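Local coordinates for possible atls1-like light-inducible protein (Prochlorococcus marinus, PDB 2XCZ) that is of uncertain function but belongs to the macrophage migration inhibitory factor family and assembles as a trimer of identical subunits, at residues P2-Q7 / V60-I65; P56-E61 / D93-G98; I6-P11 / L88-D93. One frame throughout, in Å; residues are numbered along the deposited sequence.

Contact 1: P2-Q7 / V60-I65; sequences PLINIQ and VEVKSI
L3 and K63 form one hydrogen-bonded pair, and N5 and E61 the next, between strands 3-8 and 58-64. These are antiparallel neighbours inside the mixed sheet of the MIF fold. Four backbone bonds join them; N5 N to E61 O measures 2.9 Å. The tight side carries I4, I6, V60 and V62. I4 holds CG1 anti to its backbone N (chi1 -178°), which swings that branch over to V60. I4 CG1 and V60 CG1 are only 3.5 Å apart, closer than usual van der Waals contact. I4 CD1 also reaches V62 CG2 at 3.8 Å. Helices 16-31 and 72-88 pack against this face. The other face is looser and more polar, with E61 and K63 partly exposed. L3 CD2 lies alongside K63 CD at 4.0 Å, while K63 NZ leads away to a salt bridge with E100. Y59 of the second subunit packs on L3, E61 and K63. N5 and E61 run side by side, amide and carboxylate nearly coplanar. N5 OD1 is bound by S41, which helps fix the amide's rotation. N5 ND2 then donates to the anti lone pair of E61 OE2 at 2.8 Å, with an N-H...O angle of 165°.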
ATOM      1  N   PRO A   2       0.567 -15.699   1.582  1.00 10.66           N
ATOM      2  CA  PRO A   2       1.288 -14.614   0.928  1.00  9.80           C
ATOM      3  C   PRO A   2       0.372 -13.605   0.259  1.00  9.66           C
ATOM      4  O   PRO A   2      -0.796 -13.884  -0.020  1.00 10.29           O
ATOM      5  CB  PRO A   2       2.100 -15.332  -0.162  1.00 10.29           C
ATOM      6  CG  PRO A   2       2.148 -16.764   0.277  1.00 12.06           C
ATOM      7  CD  PRO A   2       0.863 -17.002   0.961  1.00 10.34           C
ATOM      8  N   LEU A   3       0.938 -12.445  -0.016  1.00  8.98           N
ATOM      9  CA  LEU A   3       0.221 -11.334  -0.629  1.00  9.13           C
ATOM     10  C   LEU A   3       1.136 -10.726  -1.674  1.00  8.50           C
ATOM     11  O   LEU A   3       2.322 -10.507  -1.422  1.00  8.25           O
ATOM     12  CB  LEU A   3      -0.107 -10.280   0.438  1.00  8.88           C
ATOM     13  CG  LEU A   3      -0.712  -8.962  -0.040  1.00  9.96           C
ATOM     14  CD1 LEU A   3      -2.151  -9.098  -0.486  1.00 10.09           C
ATOM     15  CD2 LEU A   3      -0.596  -7.935   1.077  1.00  9.32           C
ATOM     16  N   ILE A   4       0.588 -10.499  -2.866  1.00  8.38           N
ATOM     17  CA  ILE A   4       1.280  -9.721  -3.888  1.00  8.52           C
ATOM     18  C   ILE A   4       0.336  -8.695  -4.536  1.00  7.87           C
ATOM     19  O   ILE A   4      -0.616  -9.052  -5.229  1.00  8.13           O
ATOM     20  CB  ILE A   4       2.013 -10.626  -4.904  1.00  8.64           C
ATOM     21  CG1 ILE A   4       2.774  -9.787  -5.948  1.00  8.20           C
ATOM     22  CG2 ILE A   4       1.048 -11.678  -5.525  1.00  8.19           C
ATOM     23  CD1 ILE A   4       3.839 -10.584  -6.707  1.00 10.02           C
ATOM     24  N   ASN A   5       0.632  -7.417  -4.301  1.00  8.02           N
ATOM     25  CA  ASN A   5      -0.169  -6.317  -4.833  1.00  8.03           C
ATOM     26  C   ASN A   5       0.654  -5.571  -5.881  1.00  8.79           C
ATOM     27  O   ASN A   5       1.753  -5.101  -5.584  1.00  9.48           O
ATOM     28  CB  ASN A   5      -0.568  -5.368  -3.691  1.00  7.42           C
ATOM     29  CG  ASN A   5      -1.616  -5.952  -2.759  1.00  9.68           C
ATOM     30  OD1 ASN A   5      -2.566  -6.626  -3.185  1.00  9.55           O
ATOM     31  ND2 ASN A   5      -1.465  -5.655  -1.471  1.00  9.22           N
ATOM     32  N   ILE A   6       0.141  -5.481  -7.108  1.00  8.43           N
ATOM     33  CA  ILE A   6       0.868  -4.805  -8.185  1.00  9.40           C
ATOM     34  C   ILE A   6       0.185  -3.495  -8.525  1.00  9.45           C
ATOM     35  O   ILE A   6      -1.035  -3.440  -8.698  1.00 10.08           O
ATOM     36  CB  ILE A   6       0.958  -5.688  -9.459  1.00  9.24           C
ATOM     37  CG1 ILE A   6       1.624  -7.046  -9.157  1.00 10.54           C
ATOM     38  CG2 ILE A   6       1.763  -4.983 -10.549  1.00  9.67           C
ATOM     39  CD1 ILE A   6       1.271  -8.132 -10.194  1.00 13.47           C
ATOM     40  N   GLN A   7       0.981  -2.441  -8.614  1.00  9.89           N
ATOM     41  CA  GLN A   7       0.508  -1.120  -9.011  1.00 10.76           C
ATOM     42  C   GLN A   7       1.301  -0.720 -10.264  1.00 10.77           C
ATOM     43  O   GLN A   7       2.526  -0.543 -10.212  1.00 11.11           O
ATOM     44  CB  GLN A   7       0.738  -0.162  -7.842  1.00 11.03           C
ATOM     45  CG  GLN A   7       0.518   1.307  -8.108  1.00 13.68           C
ATOM     46  CD  GLN A   7       1.286   2.161  -7.122  1.00 17.76           C
ATOM     47  OE1 GLN A   7       2.307   2.759  -7.465  1.00 20.42           O
ATOM     48  NE2 GLN A   7       0.822   2.193  -5.874  1.00 19.84           N
ATOM     49  N   VAL A  60       5.521  -3.227  -6.829  1.00  8.77           N
ATOM     50  CA  VAL A  60       4.879  -4.422  -6.282  1.00  8.54           C
ATOM     51  C   VAL A  60       5.129  -4.501  -4.785  1.00  9.06           C
ATOM     52  O   VAL A  60       6.247  -4.288  -4.344  1.00  9.14           O
ATOM     53  CB  VAL A  60       5.470  -5.695  -6.919  1.00  8.69           C
ATOM     54  CG1 VAL A  60       4.706  -6.957  -6.446  1.00  8.33           C
ATOM     55  CG2 VAL A  60       5.453  -5.587  -8.459  1.00  8.00           C
ATOM     56  N   GLU A  61       4.099  -4.818  -4.006  1.00  8.64           N
ATOM     57  CA  GLU A  61       4.381  -5.222  -2.623  1.00 10.05           C
ATOM     58  C   GLU A  61       4.138  -6.707  -2.424  1.00  9.44           C
ATOM     59  O   GLU A  61       3.136  -7.253  -2.892  1.00  8.52           O
ATOM     60  CB  GLU A  61       3.656  -4.379  -1.597  1.00 12.21           C
ATOM     61  CG  GLU A  61       2.227  -4.172  -1.816  1.00 15.80           C
ATOM     62  CD  GLU A  61       1.541  -3.568  -0.584  1.00 19.33           C
ATOM     63  OE1 GLU A  61       2.142  -2.690   0.101  1.00 22.24           O
ATOM     64  OE2 GLU A  61       0.399  -3.966  -0.321  1.00 18.54           O
ATOM     65  N   VAL A  62       5.107  -7.353  -1.786  1.00  9.50           N
ATOM     66  CA  VAL A  62       5.015  -8.753  -1.466  1.00  9.27           C
ATOM     67  C   VAL A  62       5.120  -8.927   0.037  1.00  9.12           C
ATOM     68  O   VAL A  62       6.032  -8.395   0.647  1.00  9.14           O
ATOM     69  CB  VAL A  62       6.130  -9.574  -2.149  1.00  8.99           C
ATOM     70  CG1 VAL A  62       6.120 -11.030  -1.651  1.00 10.25           C
ATOM     71  CG2 VAL A  62       5.960  -9.541  -3.668  1.00  9.75           C
ATOM     72  N   LYS A  63       4.178  -9.670   0.620  1.00  9.38           N
ATOM     73  CA  LYS A  63       4.243 -10.008   2.044  1.00  9.99           C
ATOM     74  C   LYS A  63       4.059 -11.503   2.236  1.00 10.13           C
ATOM     75  O   LYS A  63       3.367 -12.172   1.476  1.00  9.42           O
ATOM     76  CB  LYS A  63       3.199  -9.239   2.869  1.00 10.62           C
ATOM     77  CG  LYS A  63       3.312  -7.725   2.782  1.00 11.26           C
ATOM     78  CD  LYS A  63       2.288  -7.068   3.695  1.00 12.59           C
ATOM     79  CE  LYS A  63       2.280  -5.551   3.544  1.00 14.33           C
ATOM     80  NZ  LYS A  63       3.640  -4.926   3.667  1.00 14.28           N
ATOM     81  N   SER A  64       4.694 -12.025   3.278  1.00 10.33           N
ATOM     82  CA  SER A  64       4.529 -13.419   3.637  1.00 10.77           C
ATOM     83  C   SER A  64       4.784 -13.576   5.122  1.00 11.08           C
ATOM     84  O   SER A  64       5.544 -12.791   5.709  1.00 11.94           O
ATOM     85  CB  SER A  64       5.537 -14.284   2.871  1.00 10.76           C
ATOM     86  OG  SER A  64       5.272 -15.660   3.089  1.00 11.54           O
ATOM     87  N   ILE A  65       4.133 -14.573   5.729  1.00 11.11           N
ATOM     88  CA  ILE A  65       4.511 -15.005   7.061  1.00 10.99           C
ATOM     89  C   ILE A  65       5.669 -15.980   6.852  1.00 11.29           C
ATOM     90  O   ILE A  65       5.475 -17.134   6.456  1.00 11.42           O
ATOM     91  CB  ILE A  65       3.336 -15.658   7.839  1.00 10.74           C
ATOM     92  CG1 ILE A  65       2.209 -14.650   8.087  1.00 11.33           C
ATOM     93  CG2 ILE A  65       3.840 -16.205   9.186  1.00 12.24           C
ATOM     94  CD1 ILE A  65       0.920 -15.292   8.594  1.00 11.32           C
TER

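Contact 2: P56-E61 / D93-G98; sequences PTCYVE and DRIYIG
C58 to E61 pairs in parallel with I95 to G98, the short strand axes 4.6 Å apart and 18° from aligned. Backbone bonds alternate between the strands: Y96 N to C58 O, V60 N to Y96 O, G98 N to V60 O. Where the strands begin, R94 O accepts two donors, C58 N and the T57 hydroxyl. T57 OG1, anti to its own backbone N (chi1 -173°), lies 2.8 Å from R94 O. The R94 chain bends at chi3, and its NE reaches P56 O at 2.8 Å. That oxygen is near the guanidinium plane, but NE sits above the carbonyl plane. R94 NH1 binds the backbone oxygens of N53 and E55 and NH2 that of F50, so one guanidinium ties the end of strand 48-50 and the loop after it to the 93-98 segment. The Y59 and Y96 side chains cross at about a right angle, with Y96 CB at the edge of the Y59 ring. Y59 OH comes to 3.5 Å from G98 CA. On the other face V60 CB meets I97 CG1 at 3.9 Å. Helix 72-88 covers this face and completes the beta-alpha-beta crossover; strand 3-8 flanks 58-64, and a strand of the third subunit pairs with Y96 and I97.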
ATOM      1  N   PRO A  56       6.647   3.005 -19.014  1.00 13.72           N
ATOM      2  CA  PRO A  56       6.046   1.882 -18.291  1.00 13.20           C
ATOM      3  C   PRO A  56       6.855   1.527 -17.047  1.00 12.55           C
ATOM      4  O   PRO A  56       8.067   1.332 -17.132  1.00 12.46           O
ATOM      5  CB  PRO A  56       6.068   0.750 -19.321  1.00 13.83           C
ATOM      6  CG  PRO A  56       5.874   1.481 -20.621  1.00 12.80           C
ATOM      7  CD  PRO A  56       6.589   2.800 -20.480  1.00 13.23           C
ATOM      8  N   THR A  57       6.168   1.502 -15.904  1.00 12.22           N
ATOM      9  CA  THR A  57       6.818   1.221 -14.622  1.00 11.84           C
ATOM     10  C   THR A  57       5.829   0.575 -13.652  1.00 11.55           C
ATOM     11  O   THR A  57       4.609   0.626 -13.861  1.00 10.43           O
ATOM     12  CB  THR A  57       7.464   2.474 -14.024  1.00 11.86           C
ATOM     13  OG1 THR A  57       8.208   2.104 -12.856  1.00 12.12           O
ATOM     14  CG2 THR A  57       6.423   3.514 -13.659  1.00 12.36           C
ATOM     15  N   CYS A  58       6.356  -0.027 -12.584  1.00 11.31           N
ATOM     16  CA  CYS A  58       5.558  -0.915 -11.770  1.00 12.11           C
ATOM     17  C   CYS A  58       6.086  -0.921 -10.333  1.00 10.25           C
ATOM     18  O   CYS A  58       7.289  -1.016 -10.138  1.00  9.73           O
ATOM     19  CB  CYS A  58       5.716  -2.310 -12.387  1.00 13.02           C
ATOM     20  SG  CYS A  58       4.884  -3.567 -11.627  1.00 20.60           S
ATOM     21  N   TYR A  59       5.195  -0.787  -9.344  1.00  9.33           N
ATOM     22  CA  TYR A  59       5.563  -1.076  -7.951  1.00  9.19           C
ATOM     23  C   TYR A  59       4.804  -2.289  -7.438  1.00  8.81           C
ATOM     24  O   TYR A  59       3.582  -2.347  -7.536  1.00  9.54           O
ATOM     25  CB  TYR A  59       5.294   0.104  -7.007  1.00  8.89           C
ATOM     26  CG  TYR A  59       5.591  -0.267  -5.562  1.00  9.41           C
ATOM     27  CD1 TYR A  59       6.889  -0.584  -5.165  1.00 10.63           C
ATOM     28  CD2 TYR A  59       4.559  -0.356  -4.617  1.00 11.17           C
ATOM     29  CE1 TYR A  59       7.165  -0.963  -3.857  1.00 10.80           C
ATOM     30  CE2 TYR A  59       4.821  -0.740  -3.285  1.00 10.87           C
ATOM     31  CZ  TYR A  59       6.128  -1.048  -2.931  1.00 10.91           C
ATOM     32  OH  TYR A  59       6.403  -1.413  -1.626  1.00 14.58           O
ATOM     33  N   VAL A  60       5.521  -3.227  -6.829  1.00  8.77           N
ATOM     34  CA  VAL A  60       4.879  -4.422  -6.282  1.00  8.54           C
ATOM     35  C   VAL A  60       5.129  -4.501  -4.785  1.00  9.06           C
ATOM     36  O   VAL A  60       6.247  -4.288  -4.344  1.00  9.14           O
ATOM     37  CB  VAL A  60       5.470  -5.695  -6.919  1.00  8.69           C
ATOM     38  CG1 VAL A  60       4.706  -6.957  -6.446  1.00  8.33           C
ATOM     39  CG2 VAL A  60       5.453  -5.587  -8.459  1.00  8.00           C
ATOM     40  N   GLU A  61       4.099  -4.818  -4.006  1.00  8.64           N
ATOM     41  CA  GLU A  61       4.381  -5.222  -2.623  1.00 10.05           C
ATOM     42  C   GLU A  61       4.138  -6.707  -2.424  1.00  9.44           C
ATOM     43  O   GLU A  61       3.136  -7.253  -2.892  1.00  8.52           O
ATOM     44  CB  GLU A  61       3.656  -4.379  -1.597  1.00 12.21           C
ATOM     45  CG  GLU A  61       2.227  -4.172  -1.816  1.00 15.80           C
ATOM     46  CD  GLU A  61       1.541  -3.568  -0.584  1.00 19.33           C
ATOM     47  OE1 GLU A  61       2.142  -2.690   0.101  1.00 22.24           O
ATOM     48  OE2 GLU A  61       0.399  -3.966  -0.321  1.00 18.54           O
ATOM     49  N   ASP A  93      13.914  -3.569 -15.342  1.00 13.98           N
ATOM     50  CA  ASP A  93      14.663  -2.464 -14.724  1.00 13.96           C
ATOM     51  C   ASP A  93      13.798  -1.248 -14.395  1.00 13.33           C
ATOM     52  O   ASP A  93      14.314  -0.212 -13.935  1.00 13.68           O
ATOM     53  CB  ASP A  93      15.899  -2.057 -15.540  1.00 14.40           C
ATOM     54  CG  ASP A  93      15.554  -1.446 -16.900  1.00 15.83           C
ATOM     55  OD1 ASP A  93      14.366  -1.219 -17.220  1.00 17.74           O
ATOM     56  OD2 ASP A  93      16.515  -1.186 -17.654  1.00 19.99           O
ATOM     57  N   ARG A  94      12.490  -1.368 -14.627  1.00 12.25           N
ATOM     58  CA  ARG A  94      11.551  -0.346 -14.162  1.00 11.45           C
ATOM     59  C   ARG A  94      10.539  -0.912 -13.155  1.00 10.77           C
ATOM     60  O   ARG A  94       9.450  -0.354 -12.956  1.00 11.16           O
ATOM     61  CB  ARG A  94      10.877   0.343 -15.351  1.00 12.01           C
ATOM     62  CG  ARG A  94      11.881   1.261 -16.089  1.00 12.05           C
ATOM     63  CD  ARG A  94      11.243   2.044 -17.227  1.00 13.77           C
ATOM     64  NE  ARG A  94      10.269   3.051 -16.799  1.00 15.16           N
ATOM     65  CZ  ARG A  94      10.566   4.245 -16.284  1.00 11.92           C
ATOM     66  NH1 ARG A  94       9.576   5.072 -15.960  1.00 12.88           N
ATOM     67  NH2 ARG A  94      11.831   4.618 -16.087  1.00 13.00           N
ATOM     68  N   ILE A  95      10.921  -2.023 -12.521  1.00 10.25           N
ATOM     69  CA  ILE A  95      10.070  -2.668 -11.506  1.00  9.87           C
ATOM     70  C   ILE A  95      10.729  -2.622 -10.132  1.00  9.66           C
ATOM     71  O   ILE A  95      11.897  -2.997  -9.989  1.00 10.43           O
ATOM     72  CB  ILE A  95       9.752  -4.142 -11.884  1.00 10.06           C
ATOM     73  CG1 ILE A  95       9.066  -4.198 -13.264  1.00 10.93           C
ATOM     74  CG2 ILE A  95       8.914  -4.805 -10.771  1.00 10.60           C
ATOM     75  CD1 ILE A  95       8.837  -5.593 -13.787  1.00 11.78           C
ATOM     76  N   TYR A  96       9.986  -2.129  -9.138  1.00  8.91           N
ATOM     77  CA  TYR A  96      10.410  -2.192  -7.737  1.00  8.70           C
ATOM     78  C   TYR A  96       9.486  -3.128  -6.976  1.00  8.59           C
ATOM     79  O   TYR A  96       8.280  -3.168  -7.234  1.00  7.85           O
ATOM     80  CB  TYR A  96      10.312  -0.814  -7.088  1.00  8.55           C
ATOM     81  CG  TYR A  96      11.542   0.060  -7.176  1.00  9.55           C
ATOM     82  CD1 TYR A  96      12.744  -0.425  -7.677  1.00 10.05           C
ATOM     83  CD2 TYR A  96      11.514   1.358  -6.676  1.00  8.84           C
ATOM     84  CE1 TYR A  96      13.890   0.380  -7.716  1.00  9.20           C
ATOM     85  CE2 TYR A  96      12.643   2.170  -6.724  1.00 10.37           C
ATOM     86  CZ  TYR A  96      13.824   1.672  -7.232  1.00 11.03           C
ATOM     87  OH  TYR A  96      14.963   2.457  -7.264  1.00  9.75           O
ATOM     88  N   ILE A  97      10.064  -3.863  -6.029  1.00  8.63           N
ATOM     89  CA  ILE A  97       9.302  -4.732  -5.148  1.00  7.91           C
ATOM     90  C   ILE A  97       9.648  -4.439  -3.704  1.00  7.99           C
ATOM     91  O   ILE A  97      10.833  -4.536  -3.308  1.00  8.67           O
ATOM     92  CB  ILE A  97       9.537  -6.243  -5.442  1.00  7.88           C
ATOM     93  CG1 ILE A  97       9.287  -6.568  -6.928  1.00  8.07           C
ATOM     94  CG2 ILE A  97       8.639  -7.096  -4.553  1.00  7.61           C
ATOM     95  CD1 ILE A  97       9.808  -7.948  -7.325  1.00  9.03           C
ATOM     96  N   GLY A  98       8.632  -4.115  -2.902  1.00  7.79           N
ATOM     97  CA  GLY A  98       8.837  -3.986  -1.443  1.00  8.25           C
ATOM     98  C   GLY A  98       8.407  -5.266  -0.751  1.00  8.63           C
ATOM     99  O   GLY A  98       7.231  -5.663  -0.841  1.00  9.33           O
TER

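Contact 3: I6-P11 / L88-D93; sequences IQASVP and LGIPAD
A8 and V10 meet I90 in a small apolar cluster, with L88 at its side. I90 lies in the loop after helix 72-88, and A8 is at the end of strand 3-8. No hydrogen bond crosses between the two segments; apolar packing makes the contact. I90 CD1 touches A8 CB at 3.8 Å. One carbon further back, I90 CG1 meets V10 CG1, also at 3.8 Å. The end of I90 thus serves both residues. Its CG1 branch stands anti to its own carbonyl carbon (chi1 -58°) and from CG1 the chain runs on extended, which carries CD1 to the methyl of A8. The V10 and I90 side chains slant across each other. L88 makes a looser second approach. Its CB lies 4.3 Å from V10 CG2, and its CD1 is 4.4 Å from A8 CB.

The next shell sets these groups in place. G89 is the first residue to leave helical angles after helix 72-88, and its positive phi (67°) turns the chain between L88 and I90. The first side-chain bonds of L88 and I90 both point to the 6-11 segment. A8 is held by backbone bonds to Q43 and V46. S9 OG accepts from T57 N, tying the chain between A8 and V10 to the residue just before strand 58-64. P56 packs on V10, and V13 on L88. Further in, C58 of strand 58-64 and I84 of helix 72-88 pack on I90. The cluster lies where the end of strand 3-8 meets the turn from helix 72-88 toward strand 95-101.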
ATOM      1  N   ILE A   6       0.141  -5.481  -7.108  1.00  8.43           N
ATOM      2  CA  ILE A   6       0.868  -4.805  -8.185  1.00  9.40           C
ATOM      3  C   ILE A   6       0.185  -3.495  -8.525  1.00  9.45           C
ATOM      4  O   ILE A   6      -1.035  -3.440  -8.698  1.00 10.08           O
ATOM      5  CB  ILE A   6       0.958  -5.688  -9.459  1.00  9.24           C
ATOM      6  CG1 ILE A   6       1.624  -7.046  -9.157  1.00 10.54           C
ATOM      7  CG2 ILE A   6       1.763  -4.983 -10.549  1.00  9.67           C
ATOM      8  CD1 ILE A   6       1.271  -8.132 -10.194  1.00 13.47           C
ATOM      9  N   GLN A   7       0.981  -2.441  -8.614  1.00  9.89           N
ATOM     10  CA  GLN A   7       0.508  -1.120  -9.011  1.00 10.76           C
ATOM     11  C   GLN A   7       1.301  -0.720 -10.264  1.00 10.77           C
ATOM     12  O   GLN A   7       2.526  -0.543 -10.212  1.00 11.11           O
ATOM     13  CB  GLN A   7       0.738  -0.162  -7.842  1.00 11.03           C
ATOM     14  CG  GLN A   7       0.518   1.307  -8.108  1.00 13.68           C
ATOM     15  CD  GLN A   7       1.286   2.161  -7.122  1.00 17.76           C
ATOM     16  OE1 GLN A   7       2.307   2.759  -7.465  1.00 20.42           O
ATOM     17  NE2 GLN A   7       0.822   2.193  -5.874  1.00 19.84           N
ATOM     18  N   ALA A   8       0.617  -0.597 -11.402  1.00 10.25           N
ATOM     19  CA  ALA A   8       1.348  -0.394 -12.662  1.00 10.55           C
ATOM     20  C   ALA A   8       0.874   0.844 -13.394  1.00 10.42           C
ATOM     21  O   ALA A   8      -0.279   1.236 -13.252  1.00 10.70           O
ATOM     22  CB  ALA A   8       1.243  -1.636 -13.563  1.00 10.45           C
ATOM     23  N   SER A   9       1.770   1.436 -14.179  1.00 10.68           N
ATOM     24  CA  SER A   9       1.471   2.641 -14.940  1.00 11.50           C
ATOM     25  C   SER A   9       0.775   2.360 -16.272  1.00 12.55           C
ATOM     26  O   SER A   9       0.090   3.240 -16.821  1.00 12.72           O
ATOM     27  CB  SER A   9       2.745   3.456 -15.181  1.00 10.83           C
ATOM     28  OG  SER A   9       3.604   2.809 -16.111  1.00 10.71           O
ATOM     29  N   VAL A  10       0.947   1.144 -16.783  1.00 13.34           N
ATOM     30  CA  VAL A  10       0.381   0.767 -18.094  1.00 14.31           C
ATOM     31  C   VAL A  10      -1.146   0.641 -18.034  1.00 14.57           C
ATOM     32  O   VAL A  10      -1.725   0.475 -16.964  1.00 14.33           O
ATOM     33  CB  VAL A  10       0.989  -0.548 -18.636  1.00 14.72           C
ATOM     34  CG1 VAL A  10       2.493  -0.425 -18.810  1.00 15.55           C
ATOM     35  CG2 VAL A  10       0.631  -1.723 -17.736  1.00 13.24           C
ATOM     36  N   PRO A  11      -1.824   0.712 -19.193  1.00 15.03           N
ATOM     37  CA  PRO A  11      -3.282   0.600 -19.157  1.00 15.55           C
ATOM     38  C   PRO A  11      -3.785  -0.763 -18.669  1.00 15.40           C
ATOM     39  O   PRO A  11      -3.047  -1.752 -18.738  1.00 15.63           O
ATOM     40  CB  PRO A  11      -3.671   0.794 -20.624  1.00 15.60           C
ATOM     41  CG  PRO A  11      -2.550   1.583 -21.196  1.00 15.43           C
ATOM     42  CD  PRO A  11      -1.328   1.073 -20.532  1.00 15.27           C
ATOM     43  N   LEU A  88       2.866  -7.670 -18.937  1.00 18.80           N
ATOM     44  CA  LEU A  88       2.500  -6.250 -18.983  1.00 18.39           C
ATOM     45  C   LEU A  88       3.417  -5.411 -19.858  1.00 18.26           C
ATOM     46  O   LEU A  88       3.133  -4.244 -20.095  1.00 18.87           O
ATOM     47  CB  LEU A  88       2.420  -5.646 -17.568  1.00 18.07           C
ATOM     48  CG  LEU A  88       1.385  -6.277 -16.638  1.00 17.82           C
ATOM     49  CD1 LEU A  88       1.497  -5.662 -15.243  1.00 15.84           C
ATOM     50  CD2 LEU A  88      -0.025  -6.118 -17.220  1.00 17.90           C
ATOM     51  N   GLY A  89       4.509  -6.011 -20.325  1.00 17.94           N
ATOM     52  CA  GLY A  89       5.487  -5.321 -21.158  1.00 18.20           C
ATOM     53  C   GLY A  89       6.238  -4.229 -20.416  1.00 18.31           C
ATOM     54  O   GLY A  89       6.673  -3.247 -21.023  1.00 19.43           O
ATOM     55  N   ILE A  90       6.371  -4.382 -19.100  1.00 16.77           N
ATOM     56  CA  ILE A  90       7.145  -3.439 -18.293  1.00 16.08           C
ATOM     57  C   ILE A  90       8.529  -4.046 -18.090  1.00 15.91           C
ATOM     58  O   ILE A  90       8.648  -5.158 -17.578  1.00 15.77           O
ATOM     59  CB  ILE A  90       6.484  -3.163 -16.912  1.00 15.47           C
ATOM     60  CG1 ILE A  90       5.067  -2.620 -17.111  1.00 15.33           C
ATOM     61  CG2 ILE A  90       7.339  -2.192 -16.082  1.00 15.07           C
ATOM     62  CD1 ILE A  90       4.247  -2.467 -15.819  1.00 13.19           C
ATOM     63  N   PRO A  91       9.579  -3.321 -18.508  1.00 16.35           N
ATOM     64  CA  PRO A  91      10.954  -3.790 -18.395  1.00 16.22           C
ATOM     65  C   PRO A  91      11.288  -4.068 -16.936  1.00 15.41           C
ATOM     66  O   PRO A  91      10.860  -3.304 -16.066  1.00 16.09           O
ATOM     67  CB  PRO A  91      11.777  -2.591 -18.882  1.00 15.90           C
ATOM     68  CG  PRO A  91      10.842  -1.735 -19.625  1.00 17.62           C
ATOM     69  CD  PRO A  91       9.505  -1.935 -19.011  1.00 16.27           C
ATOM     70  N   ALA A  92      12.037  -5.133 -16.674  1.00 14.89           N
ATOM     71  CA  ALA A  92      12.392  -5.494 -15.297  1.00 14.73           C
ATOM     72  C   ALA A  92      13.154  -4.371 -14.582  1.00 14.56           C
ATOM     73  O   ALA A  92      13.045  -4.223 -13.359  1.00 13.48           O
ATOM     74  CB  ALA A  92      13.174  -6.801 -15.259  1.00 14.77           C
ATOM     75  N   ASP A  93      13.914  -3.569 -15.342  1.00 13.98           N
ATOM     76  CA  ASP A  93      14.663  -2.464 -14.724  1.00 13.96           C
ATOM     77  C   ASP A  93      13.798  -1.248 -14.395  1.00 13.33           C
ATOM     78  O   ASP A  93      14.314  -0.212 -13.935  1.00 13.68           O
ATOM     79  CB  ASP A  93      15.899  -2.057 -15.540  1.00 14.40           C
ATOM     80  CG  ASP A  93      15.554  -1.446 -16.900  1.00 15.83           C
ATOM     81  OD1 ASP A  93      14.366  -1.219 -17.220  1.00 17.74           O
ATOM     82  OD2 ASP A  93      16.515  -1.186 -17.654  1.00 19.99           O
TER

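Contacts 1 and 2 share V60 and E61 on strand 58-64, which pairs antiparallel with 3-8 on one flank and parallel with 95-101 on the other. Their centres lie 12 Å apart. Contact 3 continues from strand 3-8 at I6 and Q7, its centre 15 Å from contact 1 but 7 Å from contact 2. It joins the end of that strand to the loop leading into 95-101. Along the chain the order is 2-11, then 56-65, then 88-98. Contacts 1 and 3 tie the first strand to the later beta-alpha-beta unit, and contact 2 pairs the two strands of that unit. The sheet also runs on into the third subunit beside contact 2, linking this core to the trimer.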